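Local atomic coordinates of probable acetyltransferase (PDB entry 2GE3), a protein that probably transfers the acetyl group of acetyl coenzyme A to an acceptor, as a member of the GNAT acetyltransferase family. Residues C86-M91 with R121-V126; L136-G141 with L162-I167. One frame throughout, in Å; residues are numbered along the deposited sequence.

Contact 1 (C86-M91 with R121-V126); sequences CGTLGM and RIELSV. With ACO (acetyl coenzyme *a), chain E.
Cys86 and Glu123 meet on one face of a parallel strand pair: SG lies 3.2 Å from OE2 of the glutamate. Glu123 CG stands between its backbone N and carbonyl carbon (chi1 80°), and the extended chain carries the carboxylate past the sulfur. There Arg121 grips it side-on, with NE and NH2 both bonding OE2 at 3.2 Å, the oxygen lying in the guanidinium plane; SG sits obliquely to that group. Arg121 NH2 also forms a salt bridge to Glu145, and Arg83 pairs with Glu123 OE1, so each oxygen of the Glu123 carboxylate has an arginine partner. On the opposite face Leu89 CB packs on Ile122 CG2 at 3.9 Å, and Leu89 and Leu124 run side by side. Three backbone bonds, such as Gly87 N to Arg121 O at 2.8 Å, zip the first half. Beyond them the strands splay, and a water bridges Leu89 O (2.8 Å) and Ser125 N (3.0 Å). This is the V-shaped opening of the GNAT fold, where coenzyme N4P makes a weak bond to Met91 O. Strand 68-77 flanks 86-91, strand 158-167 flanks 121-126, and Tyr137 of helix 131-140 covers Leu124 and Met91.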
loop_
_atom_site.group_PDB
_atom_site.type_symbol
_atom_site.label_atom_id
_atom_site.label_comp_id
_atom_site.label_asym_id
_atom_site.label_seq_id
_atom_site.Cartn_x
_atom_site.Cartn_y
_atom_site.Cartn_z
ATOM N N CYS A 86 -5.171 -10.587 -3.334
ATOM C CA CYS A 86 -3.835 -10.013 -3.519
ATOM C C CYS A 86 -2.867 -10.165 -2.352
ATOM O O CYS A 86 -3.272 -10.077 -1.175
ATOM C CB CYS A 86 -3.992 -8.537 -3.758
ATOM S SG CYS A 86 -2.572 -7.719 -4.527
ATOM N N GLY A 87 -1.596 -10.453 -2.663
ATOM C CA GLY A 87 -0.558 -10.525 -1.622
ATOM C C GLY A 87 0.630 -9.612 -1.996
ATOM O O GLY A 87 0.843 -9.386 -3.177
ATOM N N THR A 88 1.342 -9.059 -1.002
ATOM C CA THR A 88 2.537 -8.244 -1.196
ATOM C C THR A 88 3.765 -9.058 -0.833
ATOM O O THR A 88 3.828 -9.621 0.253
ATOM C CB THR A 88 2.516 -7.028 -0.319
ATOM O OG1 THR A 88 1.344 -6.323 -0.606
ATOM C CG2 THR A 88 3.734 -6.045 -0.604
ATOM N N LEU A 89 4.694 -9.145 -1.755
ATOM C CA LEU A 89 5.937 -9.880 -1.560
ATOM C C LEU A 89 7.088 -9.016 -0.937
ATOM O O LEU A 89 7.242 -7.870 -1.293
ATOM C CB LEU A 89 6.378 -10.559 -2.885
ATOM C CG LEU A 89 7.577 -11.576 -2.843
ATOM C CD1 LEU A 89 7.345 -12.662 -3.814
ATOM C CD2 LEU A 89 8.800 -10.842 -3.191
ATOM N N GLY A 90 7.814 -9.553 0.062
ATOM C CA GLY A 90 9.146 -9.013 0.458
ATOM C C GLY A 90 10.169 -10.154 0.616
ATOM O O GLY A 90 9.815 -11.300 0.808
HETATM N N MSE A 91 11.441 -9.841 0.480
HETATM C CA MSE A 91 12.473 -10.835 0.566
HETATM C C MSE A 91 13.813 -10.177 0.719
HETATM O O MSE A 91 13.974 -8.999 0.349
HETATM C CB MSE A 91 12.513 -11.655 -0.696
HETATM C CG MSE A 91 12.875 -10.839 -1.877
HETATM SE SE MSE A 91 12.804 -12.144 -3.462
HETATM C CE MSE A 91 13.829 -13.769 -2.629
ATOM N N ARG A 121 -3.181 -12.547 -7.351
ATOM C CA ARG A 121 -2.268 -11.437 -7.657
ATOM C C ARG A 121 -1.200 -11.231 -6.583
ATOM O O ARG A 121 -1.517 -11.178 -5.403
ATOM C CB ARG A 121 -3.054 -10.173 -7.990
ATOM C CG ARG A 121 -2.195 -8.915 -8.260
ATOM C CD ARG A 121 -3.166 -7.763 -8.425
ATOM N NE ARG A 121 -2.357 -6.571 -8.217
ATOM C CZ ARG A 121 -1.587 -6.026 -9.175
ATOM N NH1 ARG A 121 -1.590 -6.500 -10.448
ATOM N NH2 ARG A 121 -0.812 -5.013 -8.856
ATOM N N ILE A 122 0.062 -11.326 -7.009
ATOM C CA ILE A 122 1.222 -11.004 -6.205
ATOM C C ILE A 122 1.898 -9.677 -6.685
ATOM O O ILE A 122 2.238 -9.531 -7.820
ATOM C CB ILE A 122 2.263 -12.114 -6.080
ATOM C CG1 ILE A 122 1.642 -13.461 -5.783
ATOM C CG2 ILE A 122 3.327 -11.706 -4.990
ATOM C CD1 ILE A 122 0.662 -13.494 -4.531
ATOM N N GLU A 123 2.049 -8.717 -5.772
ATOM C CA GLU A 123 2.581 -7.422 -6.129
ATOM C C GLU A 123 3.756 -7.060 -5.235
ATOM O O GLU A 123 3.936 -7.658 -4.185
ATOM C CB GLU A 123 1.458 -6.344 -6.151
ATOM C CG GLU A 123 1.075 -5.825 -4.823
ATOM C CD GLU A 123 -0.269 -4.915 -4.803
ATOM O OE1 GLU A 123 -0.246 -4.046 -3.900
ATOM O OE2 GLU A 123 -1.253 -5.019 -5.639
ATOM N N LEU A 124 4.609 -6.180 -5.748
ATOM C CA LEU A 124 5.868 -5.762 -5.123
ATOM C C LEU A 124 6.242 -4.388 -5.614
ATOM O O LEU A 124 5.779 -3.898 -6.677
ATOM C CB LEU A 124 6.999 -6.804 -5.336
ATOM C CG LEU A 124 7.556 -7.176 -6.688
ATOM C CD1 LEU A 124 8.445 -5.991 -7.328
ATOM C CD2 LEU A 124 8.308 -8.479 -6.571
ATOM N N SER A 125 7.011 -3.710 -4.791
ATOM C CA SER A 125 7.638 -2.435 -5.145
ATOM C C SER A 125 9.141 -2.592 -5.030
ATOM O O SER A 125 9.579 -3.178 -4.074
ATOM C CB SER A 125 7.186 -1.396 -4.142
ATOM O OG SER A 125 5.890 -0.975 -4.634
ATOM N N VAL A 126 9.914 -2.081 -5.979
ATOM C CA VAL A 126 11.351 -2.187 -5.954
ATOM C C VAL A 126 12.015 -0.839 -6.318
ATOM O O VAL A 126 11.525 -0.132 -7.211
ATOM C CB VAL A 126 11.817 -3.373 -6.883
ATOM C CG1 VAL A 126 11.403 -3.128 -8.392
ATOM C CG2 VAL A 126 13.235 -3.636 -6.763
HETATM N N1A ACO E . 22.436 -6.044 -12.594
HETATM C C2A ACO E . 21.694 -6.784 -13.419
HETATM N N3A ACO E . 21.454 -8.080 -13.153
HETATM C C4A ACO E . 21.987 -8.677 -12.057
HETATM C C5A ACO E . 22.775 -7.932 -11.119
HETATM C C6A ACO E . 23.000 -6.528 -11.446
HETATM N N6A ACO E . 23.751 -5.795 -10.525
HETATM N N7A ACO E . 23.228 -8.804 -10.131
HETATM C C8A ACO E . 22.716 -10.012 -10.369
HETATM N N9A ACO E . 22.013 -9.931 -11.531
HETATM C C1B ACO E . 21.276 -11.029 -12.100
HETATM C C2B ACO E . 21.947 -12.391 -12.048
HETATM O O2B ACO E . 22.661 -12.519 -13.297
HETATM C C3B ACO E . 20.658 -13.219 -11.939
HETATM O O3B ACO E . 19.990 -13.192 -13.209
HETATM P P3B ACO E . 20.206 -14.252 -14.444
HETATM O O7A ACO E . 21.593 -14.137 -15.067
HETATM O O8A ACO E . 19.136 -13.649 -15.356
HETATM O O9A ACO E . 20.141 -15.598 -13.800
HETATM C C4B ACO E . 19.713 -12.427 -11.033
HETATM O O4B ACO E . 20.087 -11.074 -11.259
HETATM C C5B ACO E . 19.951 -12.753 -9.532
HETATM O O5B ACO E . 19.362 -14.015 -9.258
HETATM P P1A ACO E . 19.519 -14.796 -7.932
HETATM O O1A ACO E . 18.373 -15.735 -7.968
HETATM O O2A ACO E . 20.981 -15.171 -8.044
HETATM O O3A ACO E . 19.265 -13.602 -6.861
HETATM P P2A ACO E . 19.648 -13.489 -5.349
HETATM O O4A ACO E . 19.918 -14.756 -4.599
HETATM O O5A ACO E . 20.744 -12.458 -5.346
HETATM O O6A ACO E . 18.260 -12.852 -4.734
HETATM C CBP ACO E . 17.674 -10.575 -4.063
HETATM C CCP ACO E . 17.824 -11.568 -5.228
HETATM C CDP ACO E . 17.372 -9.175 -4.695
HETATM C CEP ACO E . 16.562 -11.000 -3.105
HETATM C CAP ACO E . 18.949 -10.522 -3.127
HETATM O OAP ACO E . 20.016 -10.155 -3.965
HETATM C C9P ACO E . 18.973 -9.574 -1.961
HETATM O O9P ACO E . 18.561 -9.947 -0.863
HETATM N N8P ACO E . 19.472 -8.334 -2.135
HETATM C C7P ACO E . 19.384 -7.371 -1.012
HETATM C C6P ACO E . 17.974 -7.107 -0.528
HETATM C C5P ACO E . 16.907 -6.832 -1.561
HETATM O O5P ACO E . 17.118 -6.189 -2.585
HETATM N N4P ACO E . 15.681 -7.280 -1.260
HETATM C C3P ACO E . 14.656 -7.379 -2.280
HETATM C C2P ACO E . 14.248 -5.992 -2.710
HETATM S S1P ACO E . 13.389 -5.174 -1.387
HETATM C C ACO E . 12.595 -4.531 -2.709
HETATM O O ACO E . 12.604 -5.167 -3.728
HETATM C CH3 ACO E . 11.846 -3.246 -2.457
HETATM O O HOH W 1 7.458 -5.247 -2.257
#

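Contact 2 (L136-G141 with L162-I167); sequences LYEKIG and LNMAII. With ACO (acetyl coenzyme *a), chain E.
Gly141 N is held by two carbonyls of the last helical turn, Tyr137 O at 3.2 Å and, weakly, Glu138 O at 3.0 Å. With its positive phi of 115° this makes a Schellman motif, which ends helix 131-140 of the GNAT fold and turns the chain off toward strand 143-153. Ile166 CD1 reaches Gly141 O from the strand at 3.7 Å.

One turn back, the selenomethionine Met164 reaches from the strand to the helix. Its chain leaves the strand extended and bends at chi3 (74°), which brings SE against Tyr137 CB at 3.8 Å and lays the CE methyl on Glu138 CG at 4.0 Å. The two side chains cross Met164 at about right angles. SE is 5.3 Å from the centroid of the Tyr137 ring and 73° off its normal, an oblique Met-aromatic contact. The carboxylate of Glu138 continues past the methyl to His144 of strand 143-153, where OE2 finds its hydrogen bond.

The same helix also carries residues that bind the coenzyme. Lys139 NZ bonds the 3'-phosphate oxygen O9A at 3.1 Å, with a weaker bond to O5B, and Leu136 CD2 packs on the pantetheine carbon CCP. Met107 of helix 102-117 touches both Leu136 and Tyr137, while Leu124 of strand 121-127 lies against Met164. The phenol end of Tyr137 meets the acetyl group: OH donates to the thioester carbonyl O at 3.2 Å, and that oxygen lies at the ring edge, in the ring plane.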
loop_
_atom_site.group_PDB
_atom_site.type_symbol
_atom_site.label_atom_id
_atom_site.label_comp_id
_atom_site.label_asym_id
_atom_site.label_seq_id
_atom_site.Cartn_x
_atom_site.Cartn_y
_atom_site.Cartn_z
ATOM N N LEU A 136 16.078 -10.292 -11.188
ATOM C CA LEU A 136 15.485 -11.528 -10.638
ATOM C C LEU A 136 13.963 -11.509 -10.785
ATOM O O LEU A 136 13.364 -12.505 -11.200
ATOM C CB LEU A 136 15.858 -11.765 -9.154
ATOM C CG LEU A 136 15.086 -12.949 -8.503
ATOM C CD1 LEU A 136 15.462 -14.220 -9.206
ATOM C CD2 LEU A 136 15.219 -13.141 -6.987
ATOM N N TYR A 137 13.319 -10.405 -10.454
ATOM C CA TYR A 137 11.858 -10.358 -10.651
ATOM C C TYR A 137 11.434 -10.551 -12.107
ATOM O O TYR A 137 10.500 -11.251 -12.372
ATOM C CB TYR A 137 11.273 -9.045 -10.122
ATOM C CG TYR A 137 11.539 -8.834 -8.683
ATOM C CD1 TYR A 137 11.593 -9.923 -7.797
ATOM C CD2 TYR A 137 11.783 -7.533 -8.166
ATOM C CE1 TYR A 137 11.943 -9.749 -6.403
ATOM C CE2 TYR A 137 12.030 -7.323 -6.776
ATOM C CZ TYR A 137 12.112 -8.429 -5.907
ATOM O OH TYR A 137 12.365 -8.220 -4.562
ATOM N N GLU A 138 12.136 -9.908 -13.050
ATOM C CA GLU A 138 11.872 -10.184 -14.486
ATOM C C GLU A 138 12.012 -11.682 -14.849
ATOM O O GLU A 138 11.149 -12.230 -15.476
ATOM C CB GLU A 138 12.778 -9.322 -15.404
ATOM C CG GLU A 138 12.345 -7.831 -15.228
ATOM C CD GLU A 138 13.262 -6.836 -15.940
ATOM O OE1 GLU A 138 14.379 -7.228 -16.325
ATOM O OE2 GLU A 138 12.903 -5.645 -16.070
ATOM N N LYS A 139 13.100 -12.320 -14.397
ATOM C CA LYS A 139 13.390 -13.685 -14.702
ATOM C C LYS A 139 12.258 -14.546 -14.179
ATOM O O LYS A 139 11.809 -15.426 -14.855
ATOM C CB LYS A 139 14.697 -14.084 -14.023
ATOM C CG LYS A 139 15.083 -15.460 -14.258
ATOM C CD LYS A 139 15.851 -16.059 -13.121
ATOM C CE LYS A 139 17.049 -15.193 -12.679
ATOM N NZ LYS A 139 17.881 -16.029 -11.688
ATOM N N ILE A 140 11.814 -14.313 -12.940
ATOM C CA ILE A 140 10.749 -15.136 -12.362
ATOM C C ILE A 140 9.415 -14.953 -13.121
ATOM O O ILE A 140 8.611 -15.823 -13.057
ATOM C CB ILE A 140 10.539 -14.771 -10.874
ATOM C CG1 ILE A 140 11.796 -15.123 -10.044
ATOM C CG2 ILE A 140 9.300 -15.468 -10.295
ATOM C CD1 ILE A 140 12.296 -16.532 -10.088
ATOM N N GLY A 141 9.191 -13.809 -13.805
ATOM C CA GLY A 141 8.000 -13.590 -14.600
ATOM C C GLY A 141 7.098 -12.445 -14.048
ATOM O O GLY A 141 5.974 -12.294 -14.496
ATOM N N LEU A 162 9.655 1.095 -8.683
ATOM C CA LEU A 162 8.946 0.412 -9.771
ATOM C C LEU A 162 7.984 -0.520 -9.178
ATOM O O LEU A 162 8.328 -1.317 -8.274
ATOM C CB LEU A 162 9.900 -0.421 -10.636
ATOM C CG LEU A 162 11.084 0.357 -11.254
ATOM C CD1 LEU A 162 11.956 -0.513 -12.180
ATOM C CD2 LEU A 162 10.678 1.679 -11.966
ATOM N N ASN A 163 6.784 -0.480 -9.712
ATOM C CA ASN A 163 5.750 -1.459 -9.288
ATOM C C ASN A 163 5.686 -2.579 -10.242
ATOM O O ASN A 163 5.685 -2.351 -11.425
ATOM C CB ASN A 163 4.360 -0.807 -9.265
ATOM C CG ASN A 163 4.286 0.221 -8.194
ATOM O OD1 ASN A 163 4.557 -0.124 -7.091
ATOM N ND2 ASN A 163 4.056 1.501 -8.530
HETATM N N MSE A 164 5.561 -3.780 -9.735
HETATM C CA MSE A 164 5.597 -4.952 -10.598
HETATM C C MSE A 164 4.572 -5.895 -9.998
HETATM O O MSE A 164 4.276 -5.783 -8.826
HETATM C CB MSE A 164 6.987 -5.575 -10.596
HETATM C CG MSE A 164 8.143 -4.538 -11.059
HETATM SE SE MSE A 164 9.775 -5.666 -11.170
HETATM C CE MSE A 164 9.307 -6.658 -12.904
ATOM N N ALA A 165 4.053 -6.810 -10.801
ATOM C CA ALA A 165 3.088 -7.779 -10.341
ATOM C C ALA A 165 3.092 -9.078 -11.185
ATOM O O ALA A 165 3.475 -9.089 -12.387
ATOM C CB ALA A 165 1.700 -7.165 -10.273
ATOM N N ILE A 166 2.666 -10.154 -10.549
ATOM C CA ILE A 166 2.419 -11.412 -11.261
ATOM C C ILE A 166 0.993 -11.845 -11.049
ATOM O O ILE A 166 0.445 -11.656 -9.976
ATOM C CB ILE A 166 3.471 -12.524 -10.837
ATOM C CG1 ILE A 166 3.661 -13.597 -11.909
ATOM C CG2 ILE A 166 3.167 -13.049 -9.413
ATOM C CD1 ILE A 166 5.042 -14.441 -11.686
ATOM N N ILE A 167 0.362 -12.405 -12.086
ATOM C CA ILE A 167 -1.020 -12.897 -11.969
ATOM C C ILE A 167 -0.980 -14.405 -12.252
ATOM O O ILE A 167 -0.382 -14.831 -13.263
ATOM C CB ILE A 167 -2.072 -12.127 -12.826
ATOM C CG1 ILE A 167 -2.491 -10.813 -12.154
ATOM C CG2 ILE A 167 -3.395 -12.960 -13.068
ATOM C CD1 ILE A 167 -2.332 -9.810 -13.037
HETATM N N1A ACO E . 22.436 -6.044 -12.594
HETATM C C2A ACO E . 21.694 -6.784 -13.419
HETATM N N3A ACO E . 21.454 -8.080 -13.153
HETATM C C4A ACO E . 21.987 -8.677 -12.057
HETATM C C5A ACO E . 22.775 -7.932 -11.119
HETATM C C6A ACO E . 23.000 -6.528 -11.446
HETATM N N6A ACO E . 23.751 -5.795 -10.525
HETATM N N7A ACO E . 23.228 -8.804 -10.131
HETATM C C8A ACO E . 22.716 -10.012 -10.369
HETATM N N9A ACO E . 22.013 -9.931 -11.531
HETATM C C1B ACO E . 21.276 -11.029 -12.100
HETATM C C2B ACO E . 21.947 -12.391 -12.048
HETATM O O2B ACO E . 22.661 -12.519 -13.297
HETATM C C3B ACO E . 20.658 -13.219 -11.939
HETATM O O3B ACO E . 19.990 -13.192 -13.209
HETATM P P3B ACO E . 20.206 -14.252 -14.444
HETATM O O7A ACO E . 21.593 -14.137 -15.067
HETATM O O8A ACO E . 19.136 -13.649 -15.356
HETATM O O9A ACO E . 20.141 -15.598 -13.800
HETATM C C4B ACO E . 19.713 -12.427 -11.033
HETATM O O4B ACO E . 20.087 -11.074 -11.259
HETATM C C5B ACO E . 19.951 -12.753 -9.532
HETATM O O5B ACO E . 19.362 -14.015 -9.258
HETATM P P1A ACO E . 19.519 -14.796 -7.932
HETATM O O1A ACO E . 18.373 -15.735 -7.968
HETATM O O2A ACO E . 20.981 -15.171 -8.044
HETATM O O3A ACO E . 19.265 -13.602 -6.861
HETATM P P2A ACO E . 19.648 -13.489 -5.349
HETATM O O4A ACO E . 19.918 -14.756 -4.599
HETATM O O5A ACO E . 20.744 -12.458 -5.346
HETATM O O6A ACO E . 18.260 -12.852 -4.734
HETATM C CBP ACO E . 17.674 -10.575 -4.063
HETATM C CCP ACO E . 17.824 -11.568 -5.228
HETATM C CDP ACO E . 17.372 -9.175 -4.695
HETATM C CEP ACO E . 16.562 -11.000 -3.105
HETATM C CAP ACO E . 18.949 -10.522 -3.127
HETATM O OAP ACO E . 20.016 -10.155 -3.965
HETATM C C9P ACO E . 18.973 -9.574 -1.961
HETATM O O9P ACO E . 18.561 -9.947 -0.863
HETATM N N8P ACO E . 19.472 -8.334 -2.135
HETATM C C7P ACO E . 19.384 -7.371 -1.012
HETATM C C6P ACO E . 17.974 -7.107 -0.528
HETATM C C5P ACO E . 16.907 -6.832 -1.561
HETATM O O5P ACO E . 17.118 -6.189 -2.585
HETATM N N4P ACO E . 15.681 -7.280 -1.260
HETATM C C3P ACO E . 14.656 -7.379 -2.280
HETATM C C2P ACO E . 14.248 -5.992 -2.710
HETATM S S1P ACO E . 13.389 -5.174 -1.387
HETATM C C ACO E . 12.595 -4.531 -2.709
HETATM O O ACO E . 12.604 -5.167 -3.728
HETATM C CH3 ACO E . 11.846 -3.246 -2.457
#

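In the fold
Contact 1 closes before contact 2 opens along the chain, and their centres are about 9 Å apart. The first joins strands 86-93 and 121-127 across the beta-alpha-beta unit that includes helix 102-117; the second sets helix 131-140, the next element, against strand 158-167. Strands 121-127 and 158-167 are antiparallel neighbours in the one mixed sheet, probably bonded through Val126 O to Leu162 N (2.7 Å) and Ile122 O to Ile166 N (2.8 Å). Both contacts touch acetyl coenzyme A: the splayed strands of contact 1 receive its pantetheine arm and acetyl end, and the helix of contact 2 borders it from the acetyl carbonyl to the 3'-phosphate.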